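Local coordinates for protein glucose-6-phosphate isomerase (Chlamydia trachomatis D/UW-3/CX, PDB 6OTU) that catalyses the reversible isomerisation of glucose-6-phosphate to fructose-6-phosphate, at residues V241-Q246 against F260-S265; L392-D397 against K448-N453; L435-G440 against G452-S457. All coordinates share one frame; numbering follows the deposited sequence.

Interaction 1 of 3, residues V241-Q246 against F260-S265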
# COMPACT_ATOMS: atom_id res chain seq x y z
N VAL A 241 -18.96 19.68 -13.11
CA VAL A 241 -17.96 20.73 -12.98
C VAL A 241 -16.66 20.18 -13.54
O VAL A 241 -16.34 19.00 -13.34
CB VAL A 241 -17.80 21.16 -11.50
CG1 VAL A 241 -16.44 21.81 -11.24
CG2 VAL A 241 -18.94 22.10 -11.10
N ALA A 242 -15.91 21.02 -14.26
CA ALA A 242 -14.61 20.61 -14.77
C ALA A 242 -13.48 21.35 -14.05
O ALA A 242 -13.62 22.51 -13.64
CB ALA A 242 -14.51 20.83 -16.28
N VAL A 243 -12.38 20.63 -13.88
CA VAL A 243 -11.12 21.17 -13.39
C VAL A 243 -10.07 20.70 -14.39
O VAL A 243 -9.84 19.49 -14.50
CB VAL A 243 -10.79 20.71 -11.97
CG1 VAL A 243 -9.47 21.29 -11.48
CG2 VAL A 243 -11.91 21.09 -11.02
N THR A 244 -9.48 21.62 -15.14
CA THR A 244 -8.58 21.26 -16.22
C THR A 244 -7.62 22.41 -16.50
O THR A 244 -7.81 23.54 -16.03
CB THR A 244 -9.34 20.90 -17.51
OG1 THR A 244 -8.40 20.49 -18.50
CG2 THR A 244 -10.10 22.10 -18.06
N SER A 245 -6.58 22.10 -17.28
CA SER A 245 -5.64 23.11 -17.76
C SER A 245 -6.36 24.16 -18.61
O SER A 245 -7.32 23.86 -19.32
CB SER A 245 -4.54 22.44 -18.59
OG SER A 245 -3.33 23.17 -18.49
N GLN A 246 -5.89 25.40 -18.52
CA GLN A 246 -6.51 26.46 -19.31
C GLN A 246 -6.29 26.19 -20.80
O GLN A 246 -5.19 25.81 -21.23
CB GLN A 246 -5.94 27.82 -18.93
CG GLN A 246 -6.78 28.99 -19.40
CD GLN A 246 -6.74 30.16 -18.43
OE1 GLN A 246 -5.75 30.34 -17.71
NE2 GLN A 246 -7.80 30.96 -18.41
N PHE A 260 -12.96 25.19 -13.52
CA PHE A 260 -11.81 25.73 -12.79
C PHE A 260 -10.52 25.31 -13.50
O PHE A 260 -10.48 24.33 -14.23
CB PHE A 260 -11.81 25.25 -11.32
CG PHE A 260 -13.00 25.73 -10.52
CD1 PHE A 260 -12.97 26.96 -9.87
CD2 PHE A 260 -14.16 24.95 -10.44
CE1 PHE A 260 -14.07 27.40 -9.13
CE2 PHE A 260 -15.27 25.38 -9.72
CZ PHE A 260 -15.23 26.62 -9.06
N HIS A 261 -9.47 26.08 -13.27
CA HIS A 261 -8.22 25.92 -14.01
C HIS A 261 -7.05 25.63 -13.09
O HIS A 261 -6.95 26.19 -11.99
CB HIS A 261 -7.89 27.17 -14.83
CG HIS A 261 -8.98 27.60 -15.75
ND1 HIS A 261 -9.49 28.88 -15.74
CD2 HIS A 261 -9.66 26.93 -16.72
CE1 HIS A 261 -10.44 28.98 -16.66
NE2 HIS A 261 -10.56 27.81 -17.26
N LEU A 262 -6.16 24.77 -13.56
CA LEU A 262 -4.74 24.78 -13.23
C LEU A 262 -4.00 25.17 -14.51
O LEU A 262 -4.61 25.62 -15.48
CB LEU A 262 -4.31 23.43 -12.65
CG LEU A 262 -4.36 22.19 -13.55
CD1 LEU A 262 -3.35 21.16 -13.04
CD2 LEU A 262 -5.77 21.57 -13.63
N TRP A 263 -2.68 25.00 -14.53
CA TRP A 263 -1.87 25.41 -15.67
C TRP A 263 -0.79 24.36 -15.94
O TRP A 263 -0.63 23.40 -15.17
CB TRP A 263 -1.27 26.82 -15.44
CG TRP A 263 -2.39 27.78 -15.16
CD1 TRP A 263 -3.08 28.52 -16.07
CD2 TRP A 263 -3.02 28.03 -13.89
NE1 TRP A 263 -4.08 29.23 -15.45
CE2 TRP A 263 -4.06 28.94 -14.11
CE3 TRP A 263 -2.79 27.56 -12.59
CZ2 TRP A 263 -4.87 29.41 -13.08
CZ3 TRP A 263 -3.60 28.03 -11.57
CH2 TRP A 263 -4.62 28.94 -11.82
N ASP A 264 -0.06 24.54 -17.04
CA ASP A 264 0.87 23.51 -17.52
C ASP A 264 2.03 23.28 -16.57
O ASP A 264 2.54 22.16 -16.47
CB ASP A 264 1.39 23.88 -18.90
CG ASP A 264 0.49 23.38 -20.01
OD1 ASP A 264 -0.50 22.70 -19.67
OD2 ASP A 264 0.75 23.67 -21.19
N SER A 265 2.46 24.32 -15.85
CA SER A 265 3.56 24.24 -14.90
C SER A 265 3.14 23.68 -13.54
O SER A 265 3.95 23.74 -12.60
CB SER A 265 4.14 25.62 -14.70
OG SER A 265 3.11 26.46 -14.24

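Interaction 2 of 3, residues L392-D397 against K448-N453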
# COMPACT_ATOMS: atom_id res chain seq x y z
N LEU A 392 10.65 -6.26 9.33
CA LEU A 392 11.56 -5.19 9.75
C LEU A 392 12.41 -5.64 10.94
O LEU A 392 13.61 -5.38 10.97
CB LEU A 392 10.77 -3.92 10.07
CG LEU A 392 10.44 -2.96 8.91
CD1 LEU A 392 9.70 -3.59 7.78
CD2 LEU A 392 9.64 -1.76 9.40
N HIS A 393 11.80 -6.36 11.90
CA HIS A 393 12.50 -6.77 13.11
C HIS A 393 13.40 -7.99 12.90
O HIS A 393 14.42 -8.12 13.58
CB HIS A 393 11.49 -7.09 14.24
CG HIS A 393 10.93 -5.87 14.92
ND1 HIS A 393 11.71 -4.97 15.61
CD2 HIS A 393 9.66 -5.40 14.99
CE1 HIS A 393 10.95 -3.99 16.07
NE2 HIS A 393 9.71 -4.23 15.70
N GLN A 394 13.06 -8.90 11.96
CA GLN A 394 13.72 -10.20 11.90
C GLN A 394 13.93 -10.74 10.49
O GLN A 394 14.47 -11.84 10.36
CB GLN A 394 12.94 -11.25 12.72
CG GLN A 394 13.09 -11.13 14.23
CD GLN A 394 12.60 -12.37 14.94
OE1 GLN A 394 11.59 -12.96 14.55
NE2 GLN A 394 13.31 -12.80 15.99
N GLY A 395 13.51 -10.03 9.45
CA GLY A 395 13.82 -10.43 8.10
C GLY A 395 15.26 -10.14 7.74
O GLY A 395 16.05 -9.61 8.53
N THR A 396 15.61 -10.46 6.50
CA THR A 396 16.99 -10.42 6.05
C THR A 396 17.40 -9.06 5.46
O THR A 396 18.58 -8.86 5.19
CB THR A 396 17.23 -11.54 5.01
OG1 THR A 396 16.30 -11.42 3.93
CG2 THR A 396 17.03 -12.91 5.64
N ASP A 397 16.48 -8.12 5.28
CA ASP A 397 16.78 -6.88 4.57
C ASP A 397 16.38 -5.68 5.43
O ASP A 397 15.26 -5.63 5.95
CB ASP A 397 16.04 -6.79 3.22
CG ASP A 397 16.42 -7.90 2.24
OD1 ASP A 397 16.56 -9.08 2.63
OD2 ASP A 397 16.51 -7.60 1.04
N LYS A 448 14.27 -15.51 18.90
CA LYS A 448 13.78 -14.38 19.67
C LYS A 448 14.78 -13.24 19.72
O LYS A 448 14.66 -12.36 20.58
CB LYS A 448 13.43 -14.79 21.10
CG LYS A 448 12.27 -15.75 21.26
CD LYS A 448 12.40 -16.47 22.62
CE LYS A 448 11.06 -16.65 23.33
NZ LYS A 448 10.21 -17.70 22.71
N ARG A 449 15.79 -13.24 18.86
CA ARG A 449 16.73 -12.14 18.91
C ARG A 449 16.49 -11.17 17.76
O ARG A 449 15.93 -11.52 16.70
CB ARG A 449 18.18 -12.62 18.96
CG ARG A 449 18.70 -13.44 17.83
CD ARG A 449 20.21 -13.66 18.02
NE ARG A 449 20.51 -14.65 19.06
CZ ARG A 449 21.11 -15.82 18.83
NH1 ARG A 449 21.48 -16.15 17.60
NH2 ARG A 449 21.33 -16.66 19.84
N PHE A 450 16.85 -9.92 18.02
CA PHE A 450 16.56 -8.78 17.16
C PHE A 450 17.87 -8.04 16.98
O PHE A 450 18.44 -7.54 17.96
CB PHE A 450 15.47 -7.91 17.79
CG PHE A 450 14.19 -8.67 18.09
CD1 PHE A 450 13.20 -8.79 17.14
CD2 PHE A 450 14.01 -9.29 19.31
CE1 PHE A 450 12.03 -9.51 17.41
CE2 PHE A 450 12.85 -10.00 19.59
CZ PHE A 450 11.86 -10.11 18.64
N LYS A 451 18.39 -8.01 15.75
CA LYS A 451 19.73 -7.51 15.49
C LYS A 451 19.78 -6.00 15.58
O LYS A 451 20.85 -5.44 15.87
CB LYS A 451 20.22 -7.98 14.11
CG LYS A 451 20.04 -9.50 13.87
CD LYS A 451 20.63 -9.97 12.51
CE LYS A 451 19.75 -11.02 11.79
NZ LYS A 451 18.75 -10.42 10.83
N GLY A 452 18.66 -5.32 15.33
CA GLY A 452 18.63 -3.88 15.47
C GLY A 452 19.36 -3.21 14.32
O GLY A 452 19.55 -3.78 13.25
N ASN A 453 19.78 -1.97 14.57
CA ASN A 453 20.45 -1.13 13.57
C ASN A 453 19.57 -0.90 12.35
O ASN A 453 20.08 -0.64 11.26
CB ASN A 453 21.80 -1.71 13.15
CG ASN A 453 22.95 -1.09 13.93
OD1 ASN A 453 22.86 0.05 14.38
ND2 ASN A 453 24.02 -1.85 14.11
O HOH W 1 16.81 -4.93 12.11
O HOH W 2 16.92 -9.34 13.73
O HOH W 3 15.85 -6.02 14.57

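Interaction 3 of 3, residues L435-G440 against G452-S457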
# COMPACT_ATOMS: atom_id res chain seq x y z
N LEU A 435 12.72 2.90 18.76
CA LEU A 435 13.81 2.48 19.64
C LEU A 435 14.15 1.01 19.48
O LEU A 435 15.33 0.63 19.40
CB LEU A 435 13.44 2.79 21.09
CG LEU A 435 13.52 4.28 21.41
CD1 LEU A 435 13.09 4.52 22.83
CD2 LEU A 435 14.93 4.80 21.22
N ALA A 436 13.13 0.15 19.43
CA ALA A 436 13.38 -1.29 19.29
C ALA A 436 14.06 -1.60 17.97
O ALA A 436 15.01 -2.39 17.93
CB ALA A 436 12.06 -2.05 19.43
N LEU A 437 13.61 -0.97 16.88
CA LEU A 437 14.23 -1.21 15.57
C LEU A 437 15.68 -0.77 15.57
O LEU A 437 16.54 -1.43 14.97
CB LEU A 437 13.44 -0.49 14.46
CG LEU A 437 12.13 -1.14 13.97
CD1 LEU A 437 11.26 -0.16 13.17
CD2 LEU A 437 12.41 -2.41 13.17
N ALA A 438 15.99 0.34 16.24
CA ALA A 438 17.36 0.86 16.26
C ALA A 438 18.27 0.07 17.21
O ALA A 438 19.44 -0.17 16.88
CB ALA A 438 17.35 2.33 16.64
N GLN A 439 17.78 -0.31 18.38
CA GLN A 439 18.64 -0.92 19.39
C GLN A 439 18.66 -2.43 19.32
O GLN A 439 19.67 -3.04 19.70
CB GLN A 439 18.20 -0.54 20.80
CG GLN A 439 18.48 0.88 21.20
CD GLN A 439 17.98 1.17 22.60
OE1 GLN A 439 16.83 0.87 22.92
NE2 GLN A 439 18.84 1.73 23.44
N GLY A 440 17.57 -3.06 18.89
CA GLY A 440 17.49 -4.51 18.92
C GLY A 440 17.50 -5.07 20.33
O GLY A 440 17.37 -4.35 21.33
N GLY A 452 18.66 -5.32 15.33
CA GLY A 452 18.63 -3.88 15.47
C GLY A 452 19.36 -3.21 14.32
O GLY A 452 19.55 -3.78 13.25
N ASN A 453 19.78 -1.97 14.57
CA ASN A 453 20.45 -1.13 13.57
C ASN A 453 19.57 -0.90 12.35
O ASN A 453 20.08 -0.64 11.26
CB ASN A 453 21.80 -1.71 13.15
CG ASN A 453 22.95 -1.09 13.93
OD1 ASN A 453 22.86 0.05 14.38
ND2 ASN A 453 24.02 -1.85 14.11
N SER A 454 18.26 -0.96 12.52
CA SER A 454 17.34 -0.65 11.43
C SER A 454 16.89 0.80 11.63
O SER A 454 16.26 1.11 12.66
CB SER A 454 16.15 -1.61 11.43
OG SER A 454 15.04 -1.12 10.73
N PRO A 455 17.22 1.71 10.72
CA PRO A 455 17.09 3.14 11.02
C PRO A 455 15.67 3.67 10.84
O PRO A 455 14.86 3.14 10.09
CB PRO A 455 18.03 3.80 10.00
CG PRO A 455 18.06 2.84 8.86
CD PRO A 455 17.92 1.47 9.44
N SER A 456 15.39 4.76 11.55
CA SER A 456 14.09 5.41 11.42
C SER A 456 14.18 6.85 11.88
O SER A 456 15.12 7.25 12.59
CB SER A 456 13.00 4.66 12.21
OG SER A 456 13.32 4.54 13.58
N SER A 457 13.19 7.64 11.45
CA SER A 457 12.97 8.99 11.95
C SER A 457 11.52 9.13 12.42
O SER A 457 10.65 8.31 12.10
CB SER A 457 13.30 10.06 10.90
OG SER A 457 12.34 10.07 9.85

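Interaction 1 of 3, residues V241-Q246 against F260-S265
The carbonyl oxygen Thr244 O is met by two donors, one N-H and one weaker C-H: Leu262 N donates to it over 3.2 Å, and His261 CA, 3.1 Å from the same Thr244 O, points its C-H at it. It belongs to a run of parallel strand bonds joining 241-245 to 260-262, the shortest being Phe260 N to Ala242 O at 2.8 Å and nearly straight at 170°. Strand 258-262 is an edge strand of a five-stranded parallel sheet, the SIS-type core of the family. On one face of that sheet, Val241 CG1 meets the edge of the Phe260 ring in its plane, 4.0 Å from Phe260 CD2, while Val243 CG2 touches Phe260 CB; helix 275-285 packs against Val243 and Phe260. The other face carries His261, whose NE2 is bonded to Asp251. The Gln246 amide lies over one face of the imidazole, its plane turned only 23° from the ring. Gln246 CG lies anti to the backbone N (chi1 -163°), and a bend at chi2 brings the amide back over the chain of strand 258-262. Here Gln246 OE1 accepts from Trp263 NE1 at 3.0 Å, close to the indole plane. At the end of strand 240-245, Ser245 OG donates to Asp264 OD1 (3.1 Å), in the loop past strand 258-262, reaching it from above the carboxylate plane. Thr244 OG1 turns elsewhere, to Ser248. Main-chain bonds thus fix the strand register within a largely apolar setting, while side-chain amide, indole and carboxylate extend the pairing past the sheet, where Gln246 N to Leu262 O is already weak.

Interaction 2 of 3, residues L392-D397 against K448-N453
Gln394 and Phe450, with His393 beside them, carry this meeting of helix 389-394 with the loop that leads from helix 422-439 to strand 456-461. The Gln394 side chain runs extended beyond CG (chi2 -166°) across one face of the Phe450 ring: its CG sits 3.7 Å from Phe450 CE1, and NE2 lies above the same face, displaced toward the rim, with amide and ring planes 23° apart. At its end Gln394 NE2 donates to Arg449 O, 3.0 Å away and almost straight at 171°, the acceptor lying close to the amide plane. Asn447 O takes a further bond from this NE2, and Gln390 NE2 bonds to Gln394 OE1, so both ends of the amide are held. His393 reaches the edge of the phenyl ring with its CB, 3.8 Å from Phe450 CD1, while its imidazole NE2 turns to Gln433 on helix 422-439. Water completes the junction. His393 O receives bonds from two waters, which accept in turn from Lys451 N and Gly452 N. The second subunit borders the site, where Ser360 of that subunit bonds to Gln394 O and Leu499 of that subunit packs on Phe450. The contact therefore joins an apolar ring face to a buried amide whose NE2 is taken by two main-chain carbonyls and whose OE1 is met by the Gln390 amide, and uses water to link the carbonyl of His393 to amides of the loop.

Interaction 3 of 3, residues L435-G440 against G452-S457
A helix-to-strand connection brings the chain back against the helix it has just left: in this αβα sandwich, the loop at Gly452-Ser454 returns to the last turn of helix 422-439 before entering strand 456-461. Two backbone hydrogen bonds hold the return. Asn453 N donates to Ala438 O over 2.9 Å, and the next amide, Ser454 N, reaches Leu437 O at 3.0 Å. Successive amides of the loop thus take successive carbonyls near the helix end, in reverse order along the chain. A weaker contact adds to the grip, Gly452 CA directing a C-H toward Leu437 O, the two heavy atoms 3.3 Å apart. Close backbone packing comes next. Gly440, the first residue to leave helical geometry, has positive phi, as does Gly452, a conformation that favours glycine, and their CA atoms are only 3.7 Å apart. Asn453 points away from the helix and bonds through OD1 to Leu33 N and through ND2 to Asp32; Ser456, pointing toward it, bonds through OG to Ser434 OG farther back on the helix. Side-chain packing is slight and centres on Leu437, which also packs on Phe403 of the neighbouring strand 401-406. With Ser454 OG anti to its own amide nitrogen (chi1 160°), the hydroxyl oxygen lies beside the leucine, 3.8 Å from Leu437 CD2.

How the interactions relate
Read from the N terminus, interaction 1 comes first and closes a short loop between neighbouring strands 240-245 and 258-262 at the edge of the parallel sheet. The other two follow in series, on the opposite side of the chain's centre, about 48 Å (interaction 2) and 45 Å (interaction 3) away between centres. Interaction 2 opens at 392-397, and interaction 3 opens later, at 435-440; both loops close on the same return, sharing Gly452 and Asn453, the loop from 435-440 being the shorter. They also touch directly, Leu437 CD2 packing against His393 ND1 at 3.6 Å. Together they tie helices 389-394 and 422-439 to the approach to strand 456-461 of the mixed sheet, beside the second subunit.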